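Local coordinates for cellulase IBT99 (Metagenomes, PDB 6WBT), which probably hydrolyses 6-phospho-alpha-glucosides as a family 4 glycoside hydrolase that works with bound NAD and a manganese ion, at residues K92-D97 and A434-Y438; G113-T118 and A411-N415; Y119-I124 and N149-V154; I167-C171 and L341-P345. All blocks are in the same frame, centred on the assembly; numbering follows the deposited sequence.

Interaction 1: residues K92-D97 and A434-Y438; sequences KMRVKD and ANKGY. With G6P (6-O-phosphono-alpha-D-glucopyranose), chain F.
The ring of Tyr438 meets selenomethionine Met93 at a slant: Met93 CG lies 3.9 Å from Tyr438 CE2, and the selenium is 5.3 Å from the ring centroid. This is a Met-aromatic contact, made where the loop after helix 421-434 comes back onto helix 90-103 of the NAD-binding, Rossmann-type part of the chain. The second flat group, the guanidinium of Arg94, points away from the loop, on another side of the same helix, and takes no part in the loop contact. It presents its edge to the phosphate of glucose 6-phosphate, with the phosphorus in its plane. Arg94 NH1 donates to G6P O2P over 2.9 Å in an almost straight bond (176°), and Arg286 and Arg294 also donate to this ligand, consistent with a basic pocket for its phosphate. One short length of helix thus serves the sugar phosphate with Arg94 and the C-terminal loop with Met93. Lys96 adds its aliphatic stem, CG lying 4.3 Å from Ala434 CB. The polar ends of Asp97 and Asn435 do not bond to each other. Both are held by Arg122 of helix 114-136, Asp97 through a salt bridge and Asn435 through OD1, while Asn435 ND2 goes to the carbonyl of Met431. Two successive bends in the Met93 chain (chi2 -56°, chi3 -54°) turn its methyl toward the end of helix 421-434, where CE lies 3.3 Å from Ala434 O and 3.6 Å from Asn435 OD1.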
# COMPACT_ATOMS: atom_id res chain seq x y z
N LYS A 92 15.80 10.83 -39.69
CA LYS A 92 16.10 12.26 -39.83
C LYS A 92 15.91 12.99 -38.50
O LYS A 92 16.75 13.81 -38.12
CB LYS A 92 15.21 12.87 -40.91
CG LYS A 92 14.79 14.30 -40.65
CD LYS A 92 13.52 14.64 -41.41
CE LYS A 92 12.91 15.95 -40.94
NZ LYS A 92 11.60 16.22 -41.58
N MSE A 93 14.83 12.70 -37.79
CA MSE A 93 14.56 13.36 -36.52
C MSE A 93 15.42 12.77 -35.40
O MSE A 93 15.63 13.42 -34.38
CB MSE A 93 13.08 13.24 -36.16
CG MSE A 93 12.18 14.18 -36.95
SE MSE A 93 12.74 16.04 -36.77
CE MSE A 93 12.77 16.17 -34.82
N ARG A 94 15.90 11.55 -35.60
CA ARG A 94 16.75 10.93 -34.59
C ARG A 94 18.09 11.64 -34.47
O ARG A 94 18.57 11.88 -33.36
CB ARG A 94 16.96 9.45 -34.90
CG ARG A 94 17.89 8.75 -33.93
CD ARG A 94 18.04 7.27 -34.25
NE ARG A 94 18.96 6.62 -33.33
CZ ARG A 94 19.24 5.32 -33.33
NH1 ARG A 94 18.65 4.52 -34.21
NH2 ARG A 94 20.09 4.82 -32.45
N VAL A 95 18.71 11.98 -35.61
CA VAL A 95 19.99 12.67 -35.56
C VAL A 95 19.81 14.09 -35.05
O VAL A 95 20.74 14.67 -34.48
CB VAL A 95 20.67 12.64 -36.94
CG1 VAL A 95 20.71 11.23 -37.48
CG2 VAL A 95 19.97 13.58 -37.92
N LYS A 96 18.63 14.68 -35.24
CA LYS A 96 18.39 16.02 -34.72
C LYS A 96 18.18 16.00 -33.21
O LYS A 96 18.55 16.96 -32.53
CB LYS A 96 17.18 16.65 -35.42
CG LYS A 96 17.04 18.14 -35.18
CD LYS A 96 18.32 18.87 -35.57
CE LYS A 96 18.24 20.35 -35.23
NZ LYS A 96 19.52 21.05 -35.53
N ASP A 97 17.60 14.93 -32.68
CA ASP A 97 17.48 14.80 -31.23
C ASP A 97 18.84 14.60 -30.59
O ASP A 97 19.14 15.19 -29.54
CB ASP A 97 16.55 13.64 -30.88
CG ASP A 97 15.14 13.84 -31.41
OD1 ASP A 97 14.86 14.92 -31.95
OD2 ASP A 97 14.32 12.90 -31.28
N ALA A 434 12.18 22.01 -32.85
CA ALA A 434 12.62 20.95 -33.75
C ALA A 434 11.52 19.93 -34.03
O ALA A 434 11.60 19.21 -35.03
CB ALA A 434 13.84 20.24 -33.17
N ASN A 435 10.49 19.87 -33.18
CA ASN A 435 9.41 18.90 -33.34
C ASN A 435 8.08 19.57 -33.66
O ASN A 435 7.02 18.99 -33.41
CB ASN A 435 9.27 18.05 -32.07
CG ASN A 435 10.47 17.15 -31.85
OD1 ASN A 435 10.41 15.95 -32.12
ND2 ASN A 435 11.56 17.72 -31.37
N LYS A 436 8.11 20.78 -34.22
CA LYS A 436 6.88 21.46 -34.64
C LYS A 436 6.27 20.70 -35.81
O LYS A 436 6.84 20.65 -36.91
CB LYS A 436 7.18 22.91 -35.01
CG LYS A 436 7.09 23.86 -33.83
CD LYS A 436 7.79 25.18 -34.10
CE LYS A 436 7.14 25.94 -35.24
NZ LYS A 436 7.78 27.28 -35.43
N GLY A 437 5.11 20.09 -35.57
CA GLY A 437 4.47 19.20 -36.52
C GLY A 437 4.38 17.77 -36.05
O GLY A 437 3.52 17.02 -36.53
N TYR A 438 5.25 17.36 -35.12
CA TYR A 438 5.24 16.03 -34.54
C TYR A 438 4.74 16.01 -33.10
O TYR A 438 4.00 15.09 -32.73
CB TYR A 438 6.64 15.41 -34.59
CG TYR A 438 7.14 15.07 -35.97
CD1 TYR A 438 6.59 14.01 -36.68
CD2 TYR A 438 8.16 15.80 -36.57
CE1 TYR A 438 7.04 13.69 -37.95
CE2 TYR A 438 8.62 15.48 -37.84
CZ TYR A 438 8.05 14.42 -38.52
OH TYR A 438 8.50 14.10 -39.78
C1 G6P F . 18.65 -2.80 -29.18
C2 G6P F . 17.79 -1.83 -28.37
C3 G6P F . 17.10 -0.83 -29.27
C4 G6P F . 18.10 -0.17 -30.21
C5 G6P F . 18.87 -1.26 -30.96
C6 G6P F . 19.87 -0.69 -31.96
O1 G6P F . 17.80 -3.62 -29.99
O2 G6P F . 16.80 -2.57 -27.63
O3 G6P F . 16.46 0.18 -28.48
O4 G6P F . 17.42 0.67 -31.15
O5 G6P F . 19.55 -2.08 -30.01
O6 G6P F . 19.75 0.73 -32.05
P G6P F . 20.46 1.51 -33.27
O1P G6P F . 21.01 2.77 -32.63
O2P G6P F . 19.34 1.74 -34.26
O3P G6P F . 21.52 0.55 -33.74

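Interaction 2: residues G113-T118 and A411-N415; sequences GAGGMT and AFTMN
Met117, a selenomethionine, and Phe412 slide past each other from opposite directions, and the methyl of one ends over the ring of the other. Met117 CE stands 3.6 Å from the centroid of the Phe412 ring and only 12° off its normal, a CH-pi contact over the centre of the face. The selenium sits above the same ring at 4.5 Å from the centroid, which makes the pair a Met-aromatic contact as well. It is the turn at the end of the Met117 chain (chi3 -67°) that sets CE on the ring while SE stays against the backbone, 3.5 Å from Ala411 O. Around the rest of the ring, Ala114 CB meets CE2 obliquely at 3.8 Å, and Thr118 OG1 lies at the edge, near the ring plane. The contact packs the start of helix 114-136, with Gly113 at its N-cap, against the end of helix 405-414, and so ties the Rossmann-type region to the C-terminal region of this family 4 enzyme. Helix 421-434 also touches the ring, through Ala424 and Leu428. With an alanine in place of Phe412, the Met117 methyl would probably lose the face it rests on, and a gap would open beside Ala114 and Thr118. Thr118 OG1 is turned back on its own helix and donates to Ala114 O over 2.7 Å. That carbonyl also takes the backbone N of Thr118, the two donors arriving from opposite faces of its plane. Asn415 brings CB to 4.1 Å from Met117 CE, while its OD1 accepts from the backbone N of Thr417.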
# COMPACT_ATOMS: atom_id res chain seq x y z
N GLY A 113 17.54 9.71 -22.04
CA GLY A 113 17.84 11.12 -21.92
C GLY A 113 16.79 11.99 -22.60
O GLY A 113 15.64 11.58 -22.82
N ALA A 114 17.20 13.21 -22.94
CA ALA A 114 16.30 14.14 -23.61
C ALA A 114 15.95 13.67 -25.02
O ALA A 114 14.85 13.95 -25.51
CB ALA A 114 16.92 15.53 -23.66
N GLY A 115 16.87 12.96 -25.68
CA GLY A 115 16.57 12.45 -27.01
C GLY A 115 15.51 11.37 -27.01
O GLY A 115 14.72 11.27 -27.95
N GLY A 116 15.46 10.57 -25.95
CA GLY A 116 14.46 9.53 -25.82
C GLY A 116 13.10 10.08 -25.46
O GLY A 116 12.07 9.61 -25.96
N MSE A 117 13.07 11.06 -24.56
CA MSE A 117 11.82 11.71 -24.17
C MSE A 117 11.22 12.46 -25.36
O MSE A 117 10.00 12.49 -25.53
CB MSE A 117 12.06 12.67 -23.01
CG MSE A 117 12.43 11.99 -21.71
SE MSE A 117 12.52 13.22 -20.20
CE MSE A 117 14.06 14.28 -20.76
N THR A 118 12.09 13.07 -26.16
CA THR A 118 11.63 13.74 -27.38
C THR A 118 11.09 12.73 -28.38
O THR A 118 10.02 12.93 -28.97
CB THR A 118 12.77 14.55 -27.99
OG1 THR A 118 13.24 15.51 -27.03
CG2 THR A 118 12.29 15.28 -29.24
N ALA A 411 9.30 16.85 -16.52
CA ALA A 411 9.81 15.58 -17.02
C ALA A 411 11.29 15.67 -17.36
O ALA A 411 12.06 14.74 -17.09
CB ALA A 411 9.01 15.13 -18.24
N PHE A 412 11.72 16.79 -17.94
CA PHE A 412 13.13 16.96 -18.29
C PHE A 412 13.98 17.22 -17.05
O PHE A 412 15.11 16.74 -16.96
CB PHE A 412 13.28 18.09 -19.31
CG PHE A 412 12.97 17.68 -20.72
CD1 PHE A 412 11.70 17.26 -21.08
CD2 PHE A 412 13.96 17.72 -21.70
CE1 PHE A 412 11.42 16.89 -22.38
CE2 PHE A 412 13.67 17.35 -23.00
CZ PHE A 412 12.40 16.93 -23.34
N THR A 413 13.44 17.98 -16.09
CA THR A 413 14.19 18.24 -14.86
C THR A 413 14.41 16.96 -14.06
O THR A 413 15.46 16.79 -13.43
CB THR A 413 13.44 19.27 -14.01
OG1 THR A 413 13.30 20.49 -14.74
CG2 THR A 413 14.19 19.55 -12.71
N MSE A 414 13.46 16.03 -14.10
CA MSE A 414 13.53 14.80 -13.32
C MSE A 414 14.60 13.83 -13.82
O MSE A 414 15.19 13.08 -13.04
CB MSE A 414 12.17 14.10 -13.33
CG MSE A 414 12.09 12.85 -12.48
SE MSE A 414 12.14 13.23 -10.57
CE MSE A 414 10.50 14.27 -10.45
N ASN A 415 14.86 13.86 -15.13
CA ASN A 415 15.75 12.88 -15.74
C ASN A 415 17.17 13.01 -15.20
O ASN A 415 17.65 14.11 -14.92
CB ASN A 415 15.75 13.04 -17.26
CG ASN A 415 16.30 11.82 -17.97
OD1 ASN A 415 17.52 11.67 -18.12
ND2 ASN A 415 15.41 10.94 -18.43

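Interaction 3: residues Y119-I124 and N149-V154; sequences YGMRTI and NPAAIV. With NAD (nicotinamide-adenine-dinucleotide), chain G; G6P (6-O-phosphono-alpha-D-glucopyranose), chain F.
Pro150 and Tyr119 meet ring against ring, the proline laying CD over a face of the tyrosine, 4.0 Å from the centroid and 27° off the normal, as a CH-pi contact. A cis peptide links Asn149 to Pro150, and beyond it the proline CG rests on the backbone of Gly120, 3.6 Å from Gly120 N. This part of helix 114-136 can come this close because Gly120 has no side chain: a CB there would run into Ile153 CD1, which now lies 4.1 Å from Gly120 CA. With CG of Tyr119 set opposite its backbone N (chi1 -176°), the ring reaches past Pro150 to the cofactor, and its OH donates to NAD O3D over 2.6 Å, the acceptor lying in the ring plane. A phenylalanine in place of Tyr119 would probably keep the packing on Pro150 but leave this ribose hydroxyl without its donor. Asn149 stands between the ligands: ND2 makes weak hydrogen bonds to G6P O3 (2.6 Å) and NAD O2D (3.3 Å), while OD1 accepts from Ala151 N on an in-plane lone pair, an Asx turn that helps to orient the amide. Farther along, Thr123 CB meets Val154 CG1 at 3.8 Å. The contact thus brings helix 114-136 onto the start of helix 151-161, just after strand 143-146, with helix 380-402 packed against both through Met121 and Ile153.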
# COMPACT_ATOMS: atom_id res chain seq x y z
N TYR A 119 11.82 11.63 -28.58
CA TYR A 119 11.33 10.56 -29.44
C TYR A 119 10.04 9.95 -28.89
O TYR A 119 9.18 9.51 -29.66
CB TYR A 119 12.42 9.49 -29.58
CG TYR A 119 12.09 8.35 -30.53
CD1 TYR A 119 11.26 8.54 -31.62
CD2 TYR A 119 12.61 7.08 -30.32
CE1 TYR A 119 10.96 7.50 -32.48
CE2 TYR A 119 12.32 6.04 -31.17
CZ TYR A 119 11.49 6.25 -32.25
OH TYR A 119 11.20 5.21 -33.10
N GLY A 120 9.89 9.94 -27.56
CA GLY A 120 8.69 9.36 -26.97
C GLY A 120 7.44 10.15 -27.28
O GLY A 120 6.40 9.58 -27.62
N MSE A 121 7.51 11.47 -27.16
CA MSE A 121 6.34 12.32 -27.38
C MSE A 121 5.90 12.33 -28.84
O MSE A 121 4.75 12.63 -29.15
CB MSE A 121 6.61 13.75 -26.90
CG MSE A 121 6.73 13.88 -25.39
SE MSE A 121 6.19 15.64 -24.75
CE MSE A 121 4.34 15.62 -25.38
N ARG A 122 6.83 12.02 -29.75
CA ARG A 122 6.47 11.86 -31.15
C ARG A 122 5.68 10.58 -31.40
O ARG A 122 4.93 10.51 -32.37
CB ARG A 122 7.71 11.87 -32.04
CG ARG A 122 8.37 13.23 -32.21
CD ARG A 122 9.32 13.21 -33.40
NE ARG A 122 10.38 12.23 -33.24
CZ ARG A 122 11.58 12.49 -32.72
NH1 ARG A 122 11.87 13.72 -32.30
NH2 ARG A 122 12.48 11.53 -32.61
N THR A 123 5.83 9.58 -30.53
CA THR A 123 5.28 8.26 -30.76
C THR A 123 3.99 8.00 -29.99
O THR A 123 3.28 7.04 -30.31
CB THR A 123 6.31 7.18 -30.39
OG1 THR A 123 7.62 7.63 -30.77
CG2 THR A 123 6.02 5.87 -31.11
N ILE A 124 3.66 8.83 -29.00
CA ILE A 124 2.51 8.56 -28.13
C ILE A 124 1.22 8.49 -28.94
O ILE A 124 0.56 7.45 -29.02
CB ILE A 124 2.42 9.60 -27.01
CG1 ILE A 124 3.60 9.46 -26.05
CG2 ILE A 124 1.10 9.46 -26.25
CD1 ILE A 124 3.58 10.44 -24.90
N ASN A 149 10.17 1.80 -30.23
CA ASN A 149 10.76 2.57 -29.16
C ASN A 149 10.25 4.01 -29.17
O ASN A 149 9.80 4.51 -30.21
CB ASN A 149 12.29 2.57 -29.28
CG ASN A 149 12.92 1.35 -28.63
OD1 ASN A 149 12.36 0.76 -27.70
ND2 ASN A 149 14.10 0.97 -29.11
N PRO A 150 10.30 4.71 -28.02
CA PRO A 150 10.70 4.21 -26.70
C PRO A 150 9.63 3.34 -26.06
O PRO A 150 8.55 3.84 -25.74
CB PRO A 150 10.93 5.49 -25.89
CG PRO A 150 11.01 6.59 -26.90
CD PRO A 150 10.10 6.17 -28.01
N ALA A 151 9.94 2.05 -25.88
CA ALA A 151 8.94 1.11 -25.37
C ALA A 151 8.48 1.47 -23.97
O ALA A 151 7.36 1.13 -23.58
CB ALA A 151 9.50 -0.31 -25.40
N ALA A 152 9.32 2.17 -23.19
CA ALA A 152 8.93 2.54 -21.84
C ALA A 152 7.86 3.62 -21.85
O ALA A 152 6.86 3.52 -21.13
CB ALA A 152 10.16 3.01 -21.06
N ILE A 153 8.05 4.66 -22.66
CA ILE A 153 7.11 5.78 -22.66
C ILE A 153 5.82 5.41 -23.37
O ILE A 153 4.72 5.77 -22.91
CB ILE A 153 7.77 7.02 -23.29
CG1 ILE A 153 8.98 7.45 -22.46
CG2 ILE A 153 6.77 8.16 -23.41
CD1 ILE A 153 9.77 8.59 -23.07
N VAL A 154 5.91 4.68 -24.48
CA VAL A 154 4.71 4.38 -25.25
C VAL A 154 3.82 3.38 -24.52
O VAL A 154 2.59 3.43 -24.63
CB VAL A 154 5.08 3.88 -26.66
CG1 VAL A 154 5.94 4.91 -27.38
CG2 VAL A 154 5.78 2.53 -26.60
PA NAD G . 13.33 3.33 -39.91
O1A NAD G . 13.33 4.81 -39.72
O2A NAD G . 14.36 2.73 -40.80
O5B NAD G . 11.87 2.87 -40.39
C5B NAD G . 10.71 3.23 -39.60
C4B NAD G . 9.47 3.17 -40.47
O4B NAD G . 8.31 3.59 -39.70
C3B NAD G . 9.49 4.07 -41.72
O3B NAD G . 9.09 3.31 -42.86
C2B NAD G . 8.43 5.13 -41.40
O2B NAD G . 7.86 5.74 -42.53
C1B NAD G . 7.46 4.30 -40.57
N9A NAD G . 6.51 5.08 -39.79
C8A NAD G . 6.75 6.28 -39.16
N7A NAD G . 5.71 6.76 -38.54
C5A NAD G . 4.71 5.83 -38.78
C6A NAD G . 3.35 5.78 -38.38
N6A NAD G . 2.76 6.71 -37.64
N1A NAD G . 2.63 4.71 -38.80
C2A NAD G . 3.23 3.78 -39.54
N3A NAD G . 4.49 3.72 -39.97
C4A NAD G . 5.19 4.79 -39.55
O3 NAD G . 13.43 2.63 -38.47
PN NAD G . 14.29 1.38 -37.93
O1N NAD G . 14.07 0.21 -38.83
O2N NAD G . 15.69 1.83 -37.68
O5D NAD G . 13.56 1.12 -36.53
C5D NAD G . 12.13 0.92 -36.54
C4D NAD G . 11.61 0.96 -35.12
O4D NAD G . 12.04 -0.24 -34.43
C3D NAD G . 12.11 2.12 -34.26
O3D NAD G . 11.02 2.68 -33.53
C2D NAD G . 13.09 1.41 -33.33
O2D NAD G . 13.41 2.11 -32.14
C1D NAD G . 12.34 0.11 -33.09
N1N NAD G . 13.20 -0.96 -32.50
C2N NAD G . 13.05 -1.30 -31.18
C3N NAD G . 13.86 -2.27 -30.61
C7N NAD G . 13.61 -2.64 -29.17
O7N NAD G . 14.56 -2.93 -28.44
N7N NAD G . 12.35 -2.67 -28.75
C4N NAD G . 14.86 -2.86 -31.38
C5N NAD G . 14.97 -2.53 -32.71
C6N NAD G . 14.13 -1.58 -33.25
C1 G6P F . 18.65 -2.80 -29.18
C2 G6P F . 17.79 -1.83 -28.37
C3 G6P F . 17.10 -0.83 -29.27
C4 G6P F . 18.10 -0.17 -30.21
C5 G6P F . 18.87 -1.26 -30.96
C6 G6P F . 19.87 -0.69 -31.96
O1 G6P F . 17.80 -3.62 -29.99
O2 G6P F . 16.80 -2.57 -27.63
O3 G6P F . 16.46 0.18 -28.48
O4 G6P F . 17.42 0.67 -31.15
O5 G6P F . 19.55 -2.08 -30.01
O6 G6P F . 19.75 0.73 -32.05
P G6P F . 20.46 1.51 -33.27
O1P G6P F . 21.01 2.77 -32.63
O2P G6P F . 19.34 1.74 -34.26
O3P G6P F . 21.52 0.55 -33.74

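Interaction 4: residues I167-C171 and L341-P345; sequences IINIC and LVIVP. With MN (manganese (II) ion), chain E; NAD (nicotinamide-adenine-dinucleotide), chain G.
Ile343 and Asn169 are joined through the backbone: Ile343 N donates to Asn169 O over 2.9 Å, nearly along the C=O axis (168°). The Ile343 side chain leans on the same carbonyl, with CG1 3.5 Å from Asn169 O. Val342 CG1 is shared by two isoleucines, lying 3.7 Å from Ile170 CG2 and 3.8 Å from Ile168 CD1. The strand directions differ by 127°, so the two splay apart from this meeting point. Here the Rossmann sheet changes character: strand 167-170 is the last of its parallel run, and strand 338-345 continues the sheet antiparallel, followed by strand 358-366. Next after Ile170, Cys171 SG binds the manganese at 2.4 Å, and NAD O7N binds the same ion at 2.2 Å, with His201 as a further ligand. The sulfur reaches the metal because SG points opposite the backbone N (chi1 174°). Behind these atoms, strand 143-146 holds the other edge of strand 167-170 by backbone bonds, and Asn146 ND2 donates to Asn169 OD1. Helix 151-161 covers Asn169 and Ile343 through Ala155, and Val370 of strand 369-372 touches both Ile168 and Val342.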
# COMPACT_ATOMS: atom_id res chain seq x y z
N ILE A 167 -2.62 -5.28 -26.68
CA ILE A 167 -1.27 -4.93 -27.09
C ILE A 167 -0.29 -5.51 -26.09
O ILE A 167 -0.58 -5.61 -24.89
CB ILE A 167 -1.10 -3.39 -27.22
CG1 ILE A 167 0.29 -3.03 -27.76
CG2 ILE A 167 -1.36 -2.71 -25.89
CD1 ILE A 167 0.52 -1.54 -27.89
N ILE A 168 0.88 -5.91 -26.58
CA ILE A 168 1.97 -6.41 -25.75
C ILE A 168 3.26 -5.72 -26.19
O ILE A 168 3.69 -5.89 -27.34
CB ILE A 168 2.10 -7.94 -25.82
CG1 ILE A 168 3.45 -8.39 -25.26
CG2 ILE A 168 1.89 -8.44 -27.25
CD1 ILE A 168 3.65 -9.88 -25.25
N ASN A 169 3.86 -4.96 -25.29
CA ASN A 169 5.09 -4.22 -25.57
C ASN A 169 6.29 -5.03 -25.10
O ASN A 169 6.34 -5.46 -23.95
CB ASN A 169 5.07 -2.86 -24.88
CG ASN A 169 3.81 -2.06 -25.21
OD1 ASN A 169 3.76 -1.34 -26.21
ND2 ASN A 169 2.80 -2.19 -24.36
N ILE A 170 7.25 -5.24 -26.00
CA ILE A 170 8.41 -6.07 -25.74
C ILE A 170 9.67 -5.29 -26.12
O ILE A 170 9.61 -4.17 -26.61
CB ILE A 170 8.35 -7.42 -26.49
CG1 ILE A 170 8.24 -7.18 -28.00
CG2 ILE A 170 7.19 -8.26 -25.99
CD1 ILE A 170 8.28 -8.45 -28.82
N CYS A 171 10.82 -5.92 -25.88
CA CYS A 171 12.12 -5.33 -26.18
C CYS A 171 13.14 -6.45 -26.33
O CYS A 171 13.06 -7.46 -25.64
CB CYS A 171 12.55 -4.35 -25.08
SG CYS A 171 14.23 -3.70 -25.28
N LEU A 341 10.39 -11.63 -21.21
CA LEU A 341 10.49 -10.38 -20.46
C LEU A 341 9.70 -9.32 -21.23
O LEU A 341 10.19 -8.75 -22.20
CB LEU A 341 11.94 -9.97 -20.28
CG LEU A 341 12.91 -11.01 -19.71
CD1 LEU A 341 14.30 -10.43 -19.57
CD2 LEU A 341 12.41 -11.54 -18.38
N VAL A 342 8.47 -9.06 -20.79
CA VAL A 342 7.59 -8.12 -21.46
C VAL A 342 7.30 -6.96 -20.52
O VAL A 342 7.65 -6.98 -19.33
CB VAL A 342 6.27 -8.78 -21.92
CG1 VAL A 342 6.57 -10.02 -22.75
CG2 VAL A 342 5.43 -9.14 -20.72
N ILE A 343 6.65 -5.93 -21.06
CA ILE A 343 6.33 -4.71 -20.33
C ILE A 343 4.85 -4.77 -19.98
O ILE A 343 3.99 -4.74 -20.87
CB ILE A 343 6.67 -3.46 -21.15
CG1 ILE A 343 8.11 -3.53 -21.65
CG2 ILE A 343 6.45 -2.21 -20.32
CD1 ILE A 343 8.49 -2.41 -22.57
N VAL A 344 4.55 -4.83 -18.69
CA VAL A 344 3.17 -4.95 -18.22
C VAL A 344 2.91 -3.87 -17.19
O VAL A 344 3.85 -3.34 -16.57
CB VAL A 344 2.88 -6.35 -17.63
CG1 VAL A 344 2.96 -7.41 -18.72
CG2 VAL A 344 3.86 -6.66 -16.51
N PRO A 345 1.64 -3.50 -16.98
CA PRO A 345 1.31 -2.63 -15.85
C PRO A 345 1.60 -3.34 -14.54
O PRO A 345 1.28 -4.51 -14.37
CB PRO A 345 -0.19 -2.36 -16.03
CG PRO A 345 -0.46 -2.67 -17.47
CD PRO A 345 0.48 -3.76 -17.84
MN MN E . 14.59 -1.71 -26.61
PA NAD G . 13.33 3.33 -39.91
O1A NAD G . 13.33 4.81 -39.72
O2A NAD G . 14.36 2.73 -40.80
O5B NAD G . 11.87 2.87 -40.39
C5B NAD G . 10.71 3.23 -39.60
C4B NAD G . 9.47 3.17 -40.47
O4B NAD G . 8.31 3.59 -39.70
C3B NAD G . 9.49 4.07 -41.72
O3B NAD G . 9.09 3.31 -42.86
C2B NAD G . 8.43 5.13 -41.40
O2B NAD G . 7.86 5.74 -42.53
C1B NAD G . 7.46 4.30 -40.57
N9A NAD G . 6.51 5.08 -39.79
C8A NAD G . 6.75 6.28 -39.16
N7A NAD G . 5.71 6.76 -38.54
C5A NAD G . 4.71 5.83 -38.78
C6A NAD G . 3.35 5.78 -38.38
N6A NAD G . 2.76 6.71 -37.64
N1A NAD G . 2.63 4.71 -38.80
C2A NAD G . 3.23 3.78 -39.54
N3A NAD G . 4.49 3.72 -39.97
C4A NAD G . 5.19 4.79 -39.55
O3 NAD G . 13.43 2.63 -38.47
PN NAD G . 14.29 1.38 -37.93
O1N NAD G . 14.07 0.21 -38.83
O2N NAD G . 15.69 1.83 -37.68
O5D NAD G . 13.56 1.12 -36.53
C5D NAD G . 12.13 0.92 -36.54
C4D NAD G . 11.61 0.96 -35.12
O4D NAD G . 12.04 -0.24 -34.43
C3D NAD G . 12.11 2.12 -34.26
O3D NAD G . 11.02 2.68 -33.53
C2D NAD G . 13.09 1.41 -33.33
O2D NAD G . 13.41 2.11 -32.14
C1D NAD G . 12.34 0.11 -33.09
N1N NAD G . 13.20 -0.96 -32.50
C2N NAD G . 13.05 -1.30 -31.18
C3N NAD G . 13.86 -2.27 -30.61
C7N NAD G . 13.61 -2.64 -29.17
O7N NAD G . 14.56 -2.93 -28.44
N7N NAD G . 12.35 -2.67 -28.75
C4N NAD G . 14.86 -2.86 -31.38
C5N NAD G . 14.97 -2.53 -32.71
C6N NAD G . 14.13 -1.58 -33.25

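How the interactions relate
Interactions 2, 3 and 4 are buried, while interaction 1 lies partly at the surface, with two lysines on its outer side. Helix 114-136 serves two contacts, its start in interaction 2 and its next turns in interaction 3, and Arg122 of that helix forms a salt bridge with Asp97 and a hydrogen bond with Asn435 of interaction 1. Selenomethionines on aromatic rings mark interactions 1 and 2, obliquely in one and face-on in the other. Interactions 3 and 4 both touch NAD, the first at its ribose and the second through the metal-bound nicotinamide amide; Ala151 packs on Ile343 between them. Interaction 4 alone is a sheet contact; the others rest mainly on side-chain packing, and interactions 1 and 3 also reach G6P.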